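Local coordinates for FrpC operon protein (Neisseria meningitidis, PDB 5EDF) that binds the secreted RTX protein FrpC, is regulated by iron, and is thought to take part in adhesion of the meningococcus, though its exact role is unknown, at residues A[111-114]-A[115-118]; A[79-82]-A[83-86]; A[207-210]-A[211-215]; A[216-219]-A[220-224]; A[29-32]-A[33-36]. All coordinates share one frame; numbering follows the deposited sequence.

Interaction 1. Residues A[111-114]-A[115-118]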
# COMPACT_ATOMS: atom_id res chain seq x y z
N SER A 111 -10.84 -14.31 -3.12
CA SER A 111 -12.08 -15.08 -3.09
C SER A 111 -13.32 -14.20 -3.20
O SER A 111 -13.50 -13.29 -2.39
CB SER A 111 -12.15 -15.84 -1.78
OG SER A 111 -13.26 -16.71 -1.80
N THR A 112 -14.21 -14.50 -4.15
CA THR A 112 -15.48 -13.78 -4.25
C THR A 112 -16.46 -14.19 -3.14
O THR A 112 -17.51 -13.57 -2.98
CB THR A 112 -16.18 -14.03 -5.61
OG1 THR A 112 -16.28 -15.44 -5.84
CG2 THR A 112 -15.40 -13.38 -6.73
N THR A 113 -16.09 -15.21 -2.35
CA THR A 113 -16.92 -15.66 -1.23
C THR A 113 -16.20 -15.57 0.12
O THR A 113 -16.52 -16.27 1.05
CB THR A 113 -17.40 -17.09 -1.46
OG1 THR A 113 -16.27 -17.96 -1.55
CG2 THR A 113 -18.24 -17.16 -2.75
N MSE A 114 -15.24 -14.67 0.23
CA MSE A 114 -14.56 -14.48 1.51
C MSE A 114 -15.51 -14.16 2.66
O MSE A 114 -15.38 -14.65 3.77
CB MSE A 114 -13.49 -13.41 1.42
CG MSE A 114 -12.80 -13.21 2.73
SE MSE A 114 -11.97 -14.79 3.52
CE MSE A 114 -10.19 -14.32 2.96
N GLY A 115 -16.47 -13.29 2.43
CA GLY A 115 -17.38 -12.94 3.50
C GLY A 115 -18.19 -14.10 4.03
O GLY A 115 -18.39 -14.24 5.24
N GLU A 116 -18.64 -14.96 3.12
CA GLU A 116 -19.35 -16.20 3.50
C GLU A 116 -18.46 -17.06 4.39
O GLU A 116 -18.92 -17.64 5.38
CB GLU A 116 -19.75 -16.98 2.25
CG GLU A 116 -20.82 -16.28 1.43
CD GLU A 116 -20.97 -16.82 0.02
OE1 GLU A 116 -21.05 -18.07 -0.13
OE2 GLU A 116 -21.01 -16.00 -0.92
N ARG A 117 -17.18 -17.15 4.04
CA ARG A 117 -16.24 -17.95 4.80
C ARG A 117 -16.12 -17.34 6.19
O ARG A 117 -16.17 -18.04 7.21
CB ARG A 117 -14.88 -17.99 4.11
CG ARG A 117 -13.75 -18.73 4.84
CD ARG A 117 -12.42 -18.60 4.06
NE ARG A 117 -11.24 -19.00 4.85
CZ ARG A 117 -9.97 -18.72 4.54
NH1 ARG A 117 -9.66 -18.03 3.44
NH2 ARG A 117 -8.99 -19.13 5.34
N LEU A 118 -15.97 -16.03 6.26
CA LEU A 118 -15.86 -15.36 7.55
C LEU A 118 -17.07 -15.67 8.43
O LEU A 118 -16.91 -15.95 9.60
CB LEU A 118 -15.73 -13.85 7.38
CG LEU A 118 -14.44 -13.32 6.82
CD1 LEU A 118 -14.46 -11.82 6.62
CD2 LEU A 118 -13.25 -13.71 7.72

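Interaction 2. Residues A[79-82]-A[83-86]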
# COMPACT_ATOMS: atom_id res chain seq x y z
N TYR A 79 8.63 11.01 -2.85
CA TYR A 79 9.73 11.78 -2.29
C TYR A 79 9.70 13.20 -2.81
O TYR A 79 9.64 13.44 -4.05
CB TYR A 79 11.05 11.09 -2.66
CG TYR A 79 12.33 11.71 -2.16
CD1 TYR A 79 13.07 11.09 -1.16
CD2 TYR A 79 12.83 12.89 -2.70
CE1 TYR A 79 14.27 11.61 -0.72
CE2 TYR A 79 14.05 13.43 -2.28
CZ TYR A 79 14.77 12.79 -1.28
OH TYR A 79 16.00 13.28 -0.81
N ASN A 80 9.79 14.16 -1.90
CA ASN A 80 9.88 15.57 -2.28
C ASN A 80 10.70 16.33 -1.24
O ASN A 80 11.09 15.76 -0.20
CB ASN A 80 8.48 16.19 -2.54
CG ASN A 80 7.61 16.24 -1.31
OD1 ASN A 80 8.09 16.55 -0.22
ND2 ASN A 80 6.33 16.00 -1.48
N GLN A 81 10.99 17.61 -1.48
CA GLN A 81 11.86 18.33 -0.57
C GLN A 81 11.25 18.59 0.80
O GLN A 81 12.00 18.83 1.74
CB GLN A 81 12.40 19.60 -1.22
CG GLN A 81 13.41 19.32 -2.31
CD GLN A 81 14.64 18.54 -1.84
OE1 GLN A 81 15.45 19.08 -1.01
NE2 GLN A 81 14.82 17.29 -2.36
N GLN A 82 9.93 18.56 0.90
CA GLN A 82 9.27 18.77 2.19
C GLN A 82 9.31 17.51 3.05
O GLN A 82 9.49 17.61 4.26
CB GLN A 82 7.83 19.24 1.98
CG GLN A 82 7.68 20.63 1.39
CD GLN A 82 8.02 20.72 -0.10
OE1 GLN A 82 7.54 19.92 -0.92
NE2 GLN A 82 8.85 21.70 -0.46
N ASN A 83 9.18 16.33 2.46
CA ASN A 83 9.10 15.10 3.22
C ASN A 83 10.39 14.26 3.18
O ASN A 83 10.43 13.15 3.77
CB ASN A 83 7.90 14.26 2.75
CG ASN A 83 8.09 13.71 1.33
OD1 ASN A 83 9.22 13.47 0.91
ND2 ASN A 83 6.98 13.46 0.61
N LYS A 84 11.43 14.74 2.51
CA LYS A 84 12.61 13.90 2.28
C LYS A 84 13.22 13.27 3.55
O LYS A 84 13.74 12.16 3.48
CB LYS A 84 13.69 14.64 1.50
CG LYS A 84 14.26 15.87 2.15
CD LYS A 84 15.47 16.46 1.35
CE LYS A 84 16.77 15.60 1.47
NZ LYS A 84 18.00 16.22 0.77
N ALA A 85 13.23 13.99 4.67
CA ALA A 85 13.84 13.43 5.87
C ALA A 85 13.16 12.14 6.32
O ALA A 85 13.82 11.26 6.88
CB ALA A 85 13.84 14.44 7.00
N HIS A 86 11.87 12.02 6.02
CA HIS A 86 11.14 10.79 6.33
C HIS A 86 11.63 9.63 5.48
O HIS A 86 11.79 8.49 5.96
CB HIS A 86 9.65 10.99 6.20
CG HIS A 86 9.11 11.99 7.17
ND1 HIS A 86 8.84 11.67 8.48
CD2 HIS A 86 8.86 13.32 7.05
CE1 HIS A 86 8.43 12.76 9.12
NE2 HIS A 86 8.43 13.77 8.27
O HOH W 1 18.51 18.58 -1.17
O HOH W 2 11.90 16.43 5.40

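Interaction 3. Residues A[207-210]-A[211-215]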
# COMPACT_ATOMS: atom_id res chain seq x y z
N GLU A 207 -10.64 6.06 7.27
CA GLU A 207 -9.18 6.18 7.09
C GLU A 207 -8.63 5.07 6.21
O GLU A 207 -7.84 5.33 5.31
CB GLU A 207 -8.47 6.15 8.44
CG GLU A 207 -8.69 7.41 9.26
CD GLU A 207 -8.09 7.31 10.65
OE1 GLU A 207 -8.60 6.51 11.48
OE2 GLU A 207 -7.14 8.09 10.94
N LEU A 208 -9.08 3.85 6.45
CA LEU A 208 -8.57 2.68 5.73
C LEU A 208 -9.03 2.63 4.27
O LEU A 208 -8.23 2.48 3.35
CB LEU A 208 -8.96 1.41 6.48
CG LEU A 208 -8.42 1.25 7.89
CD1 LEU A 208 -9.15 0.14 8.67
CD2 LEU A 208 -6.95 0.92 7.79
N VAL A 209 -10.34 2.79 4.04
CA VAL A 209 -10.87 2.88 2.67
C VAL A 209 -10.32 4.09 1.94
O VAL A 209 -9.96 4.00 0.76
CB VAL A 209 -12.44 2.85 2.64
CG1 VAL A 209 -12.95 3.13 1.22
CG2 VAL A 209 -12.92 1.49 3.10
N GLY A 210 -10.19 5.22 2.62
CA GLY A 210 -9.62 6.40 2.00
C GLY A 210 -8.23 6.14 1.45
O GLY A 210 -7.90 6.57 0.34
N TYR A 211 -7.41 5.47 2.24
CA TYR A 211 -6.04 5.13 1.80
C TYR A 211 -6.14 4.27 0.56
O TYR A 211 -5.43 4.54 -0.44
CB TYR A 211 -5.32 4.44 2.97
CG TYR A 211 -3.82 4.23 2.77
CD1 TYR A 211 -2.91 4.81 3.62
CD2 TYR A 211 -3.34 3.43 1.74
CE1 TYR A 211 -1.55 4.61 3.47
CE2 TYR A 211 -1.99 3.24 1.58
CZ TYR A 211 -1.08 3.83 2.44
OH TYR A 211 0.27 3.58 2.20
N HIS A 212 -6.96 3.23 0.59
CA HIS A 212 -7.04 2.35 -0.55
C HIS A 212 -7.55 3.04 -1.80
O HIS A 212 -7.04 2.79 -2.89
CB HIS A 212 -7.84 1.09 -0.27
CG HIS A 212 -7.70 0.11 -1.36
ND1 HIS A 212 -6.47 -0.39 -1.73
CD2 HIS A 212 -8.60 -0.42 -2.22
CE1 HIS A 212 -6.62 -1.16 -2.79
NE2 HIS A 212 -7.91 -1.21 -3.10
N GLN A 213 -8.50 3.96 -1.65
CA GLN A 213 -8.98 4.71 -2.80
C GLN A 213 -7.83 5.51 -3.41
O GLN A 213 -7.73 5.64 -4.63
CB GLN A 213 -10.14 5.64 -2.40
CG GLN A 213 -11.40 4.91 -2.07
CD GLN A 213 -12.49 5.79 -1.46
OE1 GLN A 213 -12.22 6.82 -0.85
NE2 GLN A 213 -13.72 5.35 -1.58
N GLN A 214 -6.96 6.08 -2.57
CA GLN A 214 -5.80 6.80 -3.07
C GLN A 214 -4.83 5.87 -3.81
O GLN A 214 -4.31 6.22 -4.84
CB GLN A 214 -5.10 7.54 -1.93
CG GLN A 214 -5.98 8.66 -1.35
CD GLN A 214 -5.49 9.11 -0.00
OE1 GLN A 214 -4.29 9.03 0.29
NE2 GLN A 214 -6.39 9.57 0.84
N VAL A 215 -4.65 4.65 -3.30
CA VAL A 215 -3.79 3.66 -3.94
C VAL A 215 -4.37 3.27 -5.30
O VAL A 215 -3.63 3.19 -6.28
CB VAL A 215 -3.58 2.43 -3.07
CG1 VAL A 215 -2.84 1.36 -3.84
CG2 VAL A 215 -2.82 2.81 -1.83

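Interaction 4. Residues A[216-219]-A[220-224]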
# COMPACT_ATOMS: atom_id res chain seq x y z
N GLU A 216 -5.68 3.06 -5.39
CA GLU A 216 -6.32 2.69 -6.65
C GLU A 216 -6.11 3.80 -7.68
O GLU A 216 -5.74 3.53 -8.81
CB GLU A 216 -7.82 2.49 -6.44
CG GLU A 216 -8.18 1.32 -5.60
CD GLU A 216 -9.67 1.15 -5.45
OE1 GLU A 216 -10.34 1.97 -4.77
OE2 GLU A 216 -10.15 0.15 -6.01
N GLN A 217 -6.31 5.04 -7.29
CA GLN A 217 -6.11 6.17 -8.19
C GLN A 217 -4.65 6.24 -8.65
O GLN A 217 -4.35 6.48 -9.84
CB GLN A 217 -6.58 7.47 -7.52
CG GLN A 217 -6.45 8.73 -8.35
CD GLN A 217 -6.76 9.97 -7.51
OE1 GLN A 217 -6.05 10.28 -6.54
NE2 GLN A 217 -7.84 10.65 -7.85
N LEU A 218 -3.74 6.02 -7.71
CA LEU A 218 -2.30 6.09 -7.98
C LEU A 218 -1.88 5.03 -9.01
O LEU A 218 -1.24 5.31 -10.02
CB LEU A 218 -1.52 5.97 -6.67
CG LEU A 218 -0.01 6.06 -6.76
CD1 LEU A 218 0.43 7.40 -7.38
CD2 LEU A 218 0.56 5.87 -5.37
N VAL A 219 -2.26 3.79 -8.76
CA VAL A 219 -1.87 2.68 -9.66
C VAL A 219 -2.50 2.92 -11.03
O VAL A 219 -1.85 2.76 -12.06
CB VAL A 219 -2.28 1.32 -9.04
CG1 VAL A 219 -2.17 0.18 -10.07
CG2 VAL A 219 -1.45 1.05 -7.77
N GLN A 220 -3.76 3.37 -11.06
CA GLN A 220 -4.39 3.65 -12.35
C GLN A 220 -3.68 4.77 -13.11
O GLN A 220 -3.63 4.74 -14.33
CB GLN A 220 -5.87 3.97 -12.18
CG GLN A 220 -6.68 2.73 -11.77
CD GLN A 220 -8.10 3.02 -11.38
OE1 GLN A 220 -8.39 4.04 -10.74
NE2 GLN A 220 -9.01 2.12 -11.74
N SER A 221 -3.10 5.73 -12.38
CA SER A 221 -2.38 6.85 -13.02
C SER A 221 -1.11 6.36 -13.74
O SER A 221 -0.65 7.00 -14.66
CB SER A 221 -2.01 7.96 -12.01
OG SER A 221 -0.86 7.64 -11.25
N PHE A 222 -0.57 5.21 -13.32
CA PHE A 222 0.62 4.67 -13.92
C PHE A 222 0.36 3.98 -15.26
O PHE A 222 1.26 3.74 -16.04
CB PHE A 222 1.28 3.64 -13.00
CG PHE A 222 1.72 4.15 -11.62
CD1 PHE A 222 1.91 5.47 -11.32
CD2 PHE A 222 1.94 3.21 -10.63
CE1 PHE A 222 2.32 5.88 -10.07
CE2 PHE A 222 2.35 3.59 -9.38
CZ PHE A 222 2.52 4.93 -9.08
N VAL A 223 -0.89 3.63 -15.53
CA VAL A 223 -1.22 2.93 -16.76
C VAL A 223 -2.10 3.78 -17.66
O VAL A 223 -2.42 3.39 -18.79
CB VAL A 223 -1.90 1.59 -16.48
CG1 VAL A 223 -0.90 0.64 -15.89
CG2 VAL A 223 -3.08 1.76 -15.54
N ASN A 224 -2.50 4.94 -17.14
CA ASN A 224 -2.79 6.11 -17.97
C ASN A 224 -1.49 6.69 -18.56
O ASN A 224 -1.51 7.33 -19.62
CB ASN A 224 -3.49 7.19 -17.13
CG ASN A 224 -4.82 6.73 -16.57
OD1 ASN A 224 -5.42 5.76 -17.05
ND2 ASN A 224 -5.30 7.42 -15.53

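Interaction 5. Residues A[29-32]-A[33-36]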
# COMPACT_ATOMS: atom_id res chain seq x y z
N VAL A 29 4.18 3.42 -16.26
CA VAL A 29 5.07 4.59 -16.29
C VAL A 29 4.90 5.30 -14.95
O VAL A 29 3.81 5.76 -14.64
CB VAL A 29 4.76 5.53 -17.47
CG1 VAL A 29 5.64 6.77 -17.40
CG2 VAL A 29 4.98 4.80 -18.77
N ILE A 30 5.96 5.33 -14.13
CA ILE A 30 5.86 5.73 -12.72
C ILE A 30 6.68 6.98 -12.48
O ILE A 30 7.88 6.98 -12.75
CB ILE A 30 6.36 4.59 -11.81
CG1 ILE A 30 5.54 3.33 -12.09
CG2 ILE A 30 6.25 5.00 -10.31
CD1 ILE A 30 5.80 2.17 -11.14
N PRO A 31 6.06 8.04 -11.93
CA PRO A 31 6.89 9.19 -11.52
C PRO A 31 7.97 8.76 -10.54
O PRO A 31 7.70 7.99 -9.61
CB PRO A 31 5.89 10.15 -10.88
CG PRO A 31 4.56 9.77 -11.51
CD PRO A 31 4.64 8.27 -11.67
N TYR A 32 9.21 9.18 -10.77
CA TYR A 32 10.33 8.53 -10.14
C TYR A 32 10.42 8.74 -8.65
O TYR A 32 11.07 7.94 -7.95
CB TYR A 32 11.64 8.89 -10.86
CG TYR A 32 12.30 10.19 -10.51
CD1 TYR A 32 11.62 11.40 -10.47
CD2 TYR A 32 13.67 10.23 -10.30
CE1 TYR A 32 12.28 12.60 -10.19
CE2 TYR A 32 14.31 11.39 -10.05
CZ TYR A 32 13.64 12.59 -9.99
OH TYR A 32 14.29 13.78 -9.76
N GLY A 33 9.76 9.76 -8.11
CA GLY A 33 9.71 9.96 -6.69
C GLY A 33 8.99 8.90 -5.89
O GLY A 33 9.14 8.85 -4.68
N TYR A 34 8.27 8.00 -6.56
CA TYR A 34 7.65 6.84 -5.90
C TYR A 34 8.59 5.65 -5.81
O TYR A 34 8.19 4.61 -5.34
CB TYR A 34 6.40 6.43 -6.68
CG TYR A 34 5.28 7.44 -6.58
CD1 TYR A 34 4.57 7.62 -5.39
CD2 TYR A 34 4.94 8.24 -7.65
CE1 TYR A 34 3.55 8.57 -5.30
CE2 TYR A 34 3.91 9.15 -7.56
CZ TYR A 34 3.22 9.31 -6.39
OH TYR A 34 2.21 10.26 -6.29
N LEU A 35 9.84 5.82 -6.24
CA LEU A 35 10.82 4.73 -6.35
C LEU A 35 12.02 4.88 -5.42
O LEU A 35 13.15 4.56 -5.80
CB LEU A 35 11.27 4.56 -7.81
CG LEU A 35 10.14 4.33 -8.83
CD1 LEU A 35 10.68 4.50 -10.25
CD2 LEU A 35 9.45 2.99 -8.62
N ALA A 36 11.78 5.31 -4.20
CA ALA A 36 12.86 5.59 -3.27
C ALA A 36 13.78 4.40 -2.99
O ALA A 36 14.97 4.59 -2.66
CB ALA A 36 12.32 6.18 -1.94

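Interaction 1. Residues A[111-114]-A[115-118]
Met114 and Arg117 meet on the first turn of helix 114-120, where a type I beta turn from Ser111 to Met114 leads into the helix and Thr113 takes the N-cap position. Two i to i+4 backbone bonds close the first helical turn. Arg117 N donates to Thr113 O at 3.2 Å, in the carbonyl plane. Leu118 N reaches Met114 O at 2.9 Å with an N-H...O angle of 165°.

Residue 114 is a selenomethionine. Its CG lies anti to the backbone N (chi1 180°), and the chain then bends at chi2 and chi3. This turns the selenium end toward Arg117. SE is 3.9 Å from Arg117 CD, and the terminal CE is 3.8 Å from Arg117 NH1. The arginine chain runs extended from CG to NE, obliquely across the end of residue 114. Its NE is hydrogen-bonded to Tyr121 OH, just past the end of the helix, which helps fix the far end of the chain. Leu118 packs more loosely, its CG 4.4 Å from SE. Both Met114 and Leu118 also touch Ile154 of strand 150-155, so this helix face lies on the sheet.

Ser111 and Met114 belong to a small pocket that holds an azide ion, completed by Leu110 and Ile162. The azide probably comes from the crystallisation liquor. Glu116 leans back over Thr113 on the exposed side, with OE2 3.5 Å from Thr113 CG2. Before the helix, Ser111 OG forms an ST turn: it accepts from Thr113 N at 3.2 Å, and also from Thr113 OG1 at 3.3 Å.

Interaction 2. Residues A[79-82]-A[83-86]
Asn80 and Asn83 grip each other by reciprocal hydrogen bonds. Asn80 N donates to Asn83 OD1 at 2.9 Å, and Asn83 N donates to Asn80 OD1, also at 2.9 Å. The first comes in tilted from the amide plane; the second runs nearly along the C=O axis. Both side chains have CG between the backbone N and the carbonyl carbon (chi1 65° and 68°), which folds each amide back over the turn. The two amide planes stack, 17° apart. Asn83 ND2 is held by Pro78 O and Glu77 OE1.

A water joins Gln81 OE1 to Lys84 NZ, at 3.1 Å from each. The charged end of Lys84 also forms a salt bridge with Glu10, whose OE2 accepts from Tyr79 OH and Gln81 NE2 as well. A second water links Gln82 O to Ala85 N.

The lysine chain passes slantwise over the Tyr79 ring, with CB 3.5 Å from Tyr79 CZ and CE 3.3 Å from Tyr79 OH. Lys84 CA lies over the ring face, toward the rim. Gln81 runs alongside the lysine, pointing the same way. The arrangement is a reciprocal exchange of side-chain-to-backbone bonds between two asparagines, in the turn that leads into helix 84-93.

Interaction 3. Residues A[207-210]-A[211-215]
This is a local contact between successive turns of the long helix 205-224, which packs against the nine-stranded antiparallel sheet. The geometry is that of a regular alpha helix. Four i to i+4 backbone bonds join residues 207-210 to 211-215. The shortest is Gln213 N to Val209 O, at 2.8 Å, with an N-H...O angle of 162°. Tyr211 N to Glu207 O, His212 N to Leu208 O and Gln214 N to Gly210 O are each 3.1 Å long.

Few side chains touch each other across the two segments. Most point outward to other parts of the fold. Tyr211 and His212 both carry CG anti to the backbone N (chi1 -170° in each), which carries their rings off the helix to the sheet. Tyr211 OH bonds to Asp99, and His212 ND1 to Tyr193 OH. Leu208 and His212 touch strands 161-167 and 178-186, while Tyr211, Gln214 and Val215 rest on Leu76 of strand 73-77. Glu207 OE1 takes Thr204 N, and Glu207 OE2 and Gln214 NE2 both bond to Trp74, the first to its indole NE1 and the second to its backbone O.

Gly210 adds no side chain to the helix surface. Gln214 runs past the Gly210 carbonyl, with its CG 3.3 Å from Gly210 O. On the next ridge Gln213 crosses Val209 obliquely. The glutamine chain is extended beyond CG, which lies 3.3 Å from Val209 O. Its amide then meets the branch of the valine that is anti to the backbone N: Gln213 NE2 is 3.7 Å from Val209 CG1.

Interaction 4. Residues A[216-219]-A[220-224]
Along this backbone i to i+3 bonds mix with the i to i+4 ones: Gln220 N donates to Glu216 O at 3.0 Å and Ser221 N to Gln217 O at 2.9 Å, but Phe222 N takes Val219 O at 3.0 Å as its main partner and reaches Leu218 O only weakly. The Val219 O bond is poorly directed, with the donor 62° out of the carbonyl plane.

Leu218 O is crowded with partners. Ser221 OG donates to it at 2.7 Å, in the carbonyl plane and on a lone pair. Ser221 N adds a weak bond. The same oxygen sits 3.4 Å above the plane of the Phe222 ring, over its centre. The ring turns back along the helix because its CG is anti to the carbonyl carbon (chi1 -60°). It then crosses the Leu218 side chain obliquely, with CZ 3.6 Å from Leu218 CG and CE1 3.6 Å from Leu218 CD1.

These residues form the C-terminal part of helix 205-224, and the two apolar side chains face the rest of the fold. Both touch Ile63 of strand 61-70, and Phe222 also packs on Met28 of strand 26-31. Val219 and Gln220 lie against Ile186 of strand 178-186.

The end of the Glu216 side chain leads off from the next turn to a salt bridge with Lys155, while Gln220 NE2 bonds to Asn187. On its way there Gln220 extends back past Glu216 O. Gln220 O accepts from both Val223 N and Asn224 N.

Interaction 5. Residues A[29-32]-A[33-36]
Strand 26-31 ends here in a short 3-10 turn, and the contact folds the turn back against the last residues of the strand. Two i to i+3 backbone bonds define it. Tyr34 N donates to Pro31 O at 3.1 Å, with a nearly straight N-H...O angle of 168°. Leu35 N donates to Tyr32 O at 3.0 Å, arriving from above the carbonyl plane, 54° out of it.

Pro31 and Tyr34 carry much of the side-chain packing. The tyrosine ring crosses the proline obliquely, with CD2 3.9 Å from Pro31 CB. Pro31 O lies at the edge of the ring, near its plane and 3.4 Å from Tyr34 CD2. The carbonyl that accepts the turn's first bond is therefore also flanked by the ring of the donor residue.

Ile30 meets the turn through its CG2 branch, which is anti to the backbone N and reaches two residues. It is 3.9 Å from Tyr34 CB and 4.1 Å from Leu35 CD2. The isoleucine and leucine side chains cross at about a right angle. This apolar group continues onto Ile63 of strand 61-70, and Phe222 of helix 205-224 packs on Ile30 and Pro31.

Tyr32 turns away from this group. Its OH bonds to Pro9 O, and its ring meets His17 edge-to-face. Gly33 forms a backbone bond with Gly14. The arrangement is a 3-10 turn closing an edge strand of the three-stranded mixed sheet, with its hydrophobic side packed into the core.

Overall arrangement
Interactions 3 and 4 adjoin on helix 205-224. The first is regular alpha helix lying on the nine-stranded sheet; the second, in its C-terminal part, mixes i to i+3 with i to i+4 bonds. Interaction 4 meets interaction 5: Phe222 O lies 2.9 Å from Val29 N, a probable hydrogen bond, and Leu218 CD1 packs 3.5 Å from Tyr34 CZ. Interaction 5 is buried and mainly apolar; the other four are partly buried. Tyr79 N of interaction 2 lies 2.9 Å from Gly33 O, also a probable hydrogen bond. Interactions 1 and 2 both start short helices, on opposite sides of the chain's centre. Interaction 2 relies on paired asparagines and waters, interaction 1 on backbone bonds and a selenium-to-arginine contact.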